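Long-range contact in sulfide-quinone reductase (Aquifex aeolicus, PDB 3HYW), which oxidises hydrogen sulfide with a quinone as electron acceptor, using bound FAD, and probably builds up polysulfur that is released typically as cyclooctasulfur: residues A[143-154]-A[179-187]. Sequence-based numbering, arbitrary orientation.
Sequences PGPVVIGAIPGV and KVPMTFITS
The backbone O of V146 takes two hydrogen bonds, from T183 N (2.9 Å, tilted 24° from the carbonyl plane) and from a water (2.7 Å) that also bonds T183 OG1. The T183 N bond is one rung of a parallel ladder that starts at V146 N on P181 O (2.7 Å) and ends with A150 N on I185 O. Strands 146-150 and 182-185 are neighbours in a mixed sheet, joined by a beta-alpha-beta crossover through helix 158-173, which packs on V146 and I148. On that face the I148 and M182 side chains run side by side, CD1 against CE, and the F184 ring has G149 CA over one of its faces, toward the rim. On the other, V147 CG2, anti to the backbone N, meets I185 CD1 at 3.6 Å. Past the strands, S187 OG, set between its backbone N and carbonyl carbon (chi1 41°), donates to I151 O (2.8 Å) from above the carbonyl plane. An alanine here would remove this donor and is likely to leave I151 O more dependent on the weak V154 N bond within the type II turn I151-V154. That turn leads toward the sulfur site, the V154 side chain lying about 8 Å from both bound hydrogen sulfide and octathiocane.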
loop_
_atom_site.group_PDB
_atom_site.type_symbol
_atom_site.label_atom_id
_atom_site.label_comp_id
_atom_site.label_asym_id
_atom_site.label_seq_id
_atom_site.Cartn_x
_atom_site.Cartn_y
_atom_site.Cartn_z
ATOM N N PRO A 143 -27.846 7.633 -17.479
ATOM C CA PRO A 143 -26.539 7.356 -16.869
ATOM C C PRO A 143 -25.370 7.494 -17.850
ATOM O O PRO A 143 -25.486 7.128 -19.019
ATOM C CB PRO A 143 -26.676 5.908 -16.385
ATOM C CG PRO A 143 -27.750 5.321 -17.238
ATOM C CD PRO A 143 -28.713 6.440 -17.473
ATOM N N GLY A 144 -24.265 8.043 -17.358
ATOM C CA GLY A 144 -23.056 8.233 -18.144
ATOM C C GLY A 144 -21.898 8.524 -17.208
ATOM O O GLY A 144 -22.069 8.462 -15.988
ATOM N N PRO A 145 -20.716 8.844 -17.772
ATOM C CA PRO A 145 -19.500 9.051 -16.993
ATOM C C PRO A 145 -19.606 10.209 -16.014
ATOM O O PRO A 145 -20.058 11.300 -16.371
ATOM C CB PRO A 145 -18.436 9.360 -18.059
ATOM C CG PRO A 145 -18.994 8.874 -19.325
ATOM C CD PRO A 145 -20.475 9.018 -19.215
ATOM N N VAL A 146 -19.192 9.949 -14.781
ATOM C CA VAL A 146 -19.097 10.981 -13.755
ATOM C C VAL A 146 -17.634 11.267 -13.453
ATOM O O VAL A 146 -16.809 10.349 -13.366
ATOM C CB VAL A 146 -19.852 10.566 -12.473
ATOM C CG1 VAL A 146 -19.505 11.478 -11.296
ATOM C CG2 VAL A 146 -21.338 10.597 -12.726
ATOM N N VAL A 147 -17.310 12.549 -13.337
ATOM C CA VAL A 147 -16.023 12.958 -12.790
ATOM C C VAL A 147 -16.196 14.043 -11.738
ATOM O O VAL A 147 -16.943 15.008 -11.914
ATOM C CB VAL A 147 -14.958 13.295 -13.893
ATOM C CG1 VAL A 147 -15.569 14.044 -15.031
ATOM C CG2 VAL A 147 -13.764 14.043 -13.321
ATOM N N ILE A 148 -15.516 13.838 -10.622
ATOM C CA ILE A 148 -15.638 14.695 -9.457
ATOM C C ILE A 148 -14.216 15.031 -9.033
ATOM O O ILE A 148 -13.307 14.250 -9.264
ATOM C CB ILE A 148 -16.423 13.961 -8.321
ATOM C CG1 ILE A 148 -17.882 13.734 -8.750
ATOM C CG2 ILE A 148 -16.384 14.748 -7.002
ATOM C CD1 ILE A 148 -18.576 12.574 -8.055
ATOM N N GLY A 149 -14.011 16.197 -8.436
ATOM C CA GLY A 149 -12.708 16.476 -7.866
ATOM C C GLY A 149 -12.437 17.912 -7.499
ATOM O O GLY A 149 -13.341 18.663 -7.125
ATOM N N ALA A 150 -11.164 18.272 -7.605
ATOM C CA ALA A 150 -10.678 19.572 -7.184
ATOM C C ALA A 150 -9.748 20.164 -8.237
ATOM O O ALA A 150 -8.888 19.474 -8.789
ATOM C CB ALA A 150 -9.965 19.447 -5.856
ATOM N N ILE A 151 -9.956 21.444 -8.523
ATOM C CA ILE A 151 -9.109 22.196 -9.438
ATOM C C ILE A 151 -7.835 22.613 -8.680
ATOM O O ILE A 151 -7.740 22.388 -7.467
ATOM C CB ILE A 151 -9.872 23.426 -10.047
ATOM C CG1 ILE A 151 -10.199 24.475 -8.969
ATOM C CG2 ILE A 151 -11.142 22.966 -10.764
ATOM C CD1 ILE A 151 -10.701 25.807 -9.517
ATOM N N PRO A 152 -6.838 23.189 -9.381
ATOM C CA PRO A 152 -5.671 23.704 -8.660
ATOM C C PRO A 152 -6.037 24.816 -7.675
ATOM O O PRO A 152 -6.999 25.554 -7.910
ATOM C CB PRO A 152 -4.787 24.264 -9.779
ATOM C CG PRO A 152 -5.221 23.523 -11.002
ATOM C CD PRO A 152 -6.695 23.358 -10.841
ATOM N N GLY A 153 -5.276 24.916 -6.584
ATOM C CA GLY A 153 -5.501 25.939 -5.555
ATOM C C GLY A 153 -6.614 25.625 -4.571
ATOM O O GLY A 153 -6.907 26.425 -3.680
ATOM N N VAL A 154 -7.239 24.460 -4.719
ATOM C CA VAL A 154 -8.293 24.053 -3.800
ATOM C C VAL A 154 -7.702 23.849 -2.406
ATOM O O VAL A 154 -6.536 23.484 -2.262
ATOM C CB VAL A 154 -9.081 22.817 -4.314
ATOM C CG1 VAL A 154 -9.847 22.104 -3.180
ATOM C CG2 VAL A 154 -10.070 23.243 -5.403
ATOM N N LYS A 179 -23.769 1.196 -14.638
ATOM C CA LYS A 179 -23.933 2.031 -15.828
ATOM C C LYS A 179 -23.173 3.351 -15.718
ATOM O O LYS A 179 -23.109 4.109 -16.687
ATOM C CB LYS A 179 -25.416 2.325 -16.086
ATOM C CG LYS A 179 -26.286 1.099 -16.308
ATOM C CD LYS A 179 -27.512 1.445 -17.152
ATOM C CE LYS A 179 -28.477 0.267 -17.266
ATOM N NZ LYS A 179 -29.134 -0.060 -15.954
ATOM N N VAL A 180 -22.604 3.628 -14.542
ATOM C CA VAL A 180 -21.976 4.930 -14.277
ATOM C C VAL A 180 -20.482 4.821 -13.933
ATOM O O VAL A 180 -20.120 4.527 -12.781
ATOM C CB VAL A 180 -22.725 5.723 -13.165
ATOM C CG1 VAL A 180 -22.098 7.096 -12.971
ATOM C CG2 VAL A 180 -24.205 5.872 -13.502
ATOM N N PRO A 181 -19.605 5.039 -14.936
ATOM C CA PRO A 181 -18.183 5.164 -14.649
ATOM C C PRO A 181 -17.932 6.361 -13.742
ATOM O O PRO A 181 -18.538 7.421 -13.928
ATOM C CB PRO A 181 -17.563 5.390 -16.038
ATOM C CG PRO A 181 -18.549 4.806 -16.991
ATOM C CD PRO A 181 -19.876 5.139 -16.382
ATOM N N MET A 182 -17.071 6.180 -12.746
ATOM C CA MET A 182 -16.735 7.256 -11.831
ATOM C C MET A 182 -15.238 7.468 -11.769
ATOM O O MET A 182 -14.467 6.514 -11.600
ATOM C CB MET A 182 -17.294 6.985 -10.433
ATOM C CG MET A 182 -18.805 7.074 -10.355
ATOM S SD MET A 182 -19.466 6.935 -8.684
ATOM C CE MET A 182 -18.864 8.474 -7.987
ATOM N N THR A 183 -14.840 8.730 -11.906
ATOM C CA THR A 183 -13.441 9.119 -11.867
ATOM C C THR A 183 -13.266 10.333 -10.967
ATOM O O THR A 183 -14.013 11.310 -11.060
ATOM C CB THR A 183 -12.883 9.405 -13.290
ATOM O OG1 THR A 183 -13.006 8.223 -14.089
ATOM C CG2 THR A 183 -11.408 9.820 -13.235
ATOM N N PHE A 184 -12.275 10.250 -10.091
ATOM C CA PHE A 184 -11.948 11.329 -9.178
ATOM C C PHE A 184 -10.661 11.982 -9.662
ATOM O O PHE A 184 -9.663 11.296 -9.866
ATOM C CB PHE A 184 -11.779 10.764 -7.765
ATOM C CG PHE A 184 -11.743 11.807 -6.691
ATOM C CD1 PHE A 184 -12.922 12.255 -6.104
ATOM C CD2 PHE A 184 -10.532 12.322 -6.242
ATOM C CE1 PHE A 184 -12.899 13.231 -5.102
ATOM C CE2 PHE A 184 -10.501 13.290 -5.239
ATOM C CZ PHE A 184 -11.689 13.741 -4.667
ATOM N N ILE A 185 -10.692 13.298 -9.874
ATOM C CA ILE A 185 -9.510 14.027 -10.369
ATOM C C ILE A 185 -9.154 15.159 -9.409
ATOM O O ILE A 185 -9.968 16.039 -9.140
ATOM C CB ILE A 185 -9.712 14.600 -11.799
ATOM C CG1 ILE A 185 -10.146 13.501 -12.774
ATOM C CG2 ILE A 185 -8.423 15.282 -12.289
ATOM C CD1 ILE A 185 -10.261 13.960 -14.221
ATOM N N THR A 186 -7.934 15.128 -8.890
ATOM C CA THR A 186 -7.546 16.090 -7.860
ATOM C C THR A 186 -6.179 16.751 -8.075
ATOM O O THR A 186 -5.264 16.167 -8.675
ATOM C CB THR A 186 -7.636 15.452 -6.445
ATOM O OG1 THR A 186 -7.283 16.425 -5.456
ATOM C CG2 THR A 186 -6.718 14.224 -6.332
ATOM N N SER A 187 -6.074 17.987 -7.589
ATOM C CA SER A 187 -4.819 18.724 -7.510
ATOM C C SER A 187 -3.889 18.175 -6.418
ATOM O O SER A 187 -2.679 18.408 -6.455
ATOM C CB SER A 187 -5.107 20.206 -7.265
ATOM O OG SER A 187 -6.162 20.380 -6.322
HETATM O O HOH W 1 -15.750 8.590 -15.150
#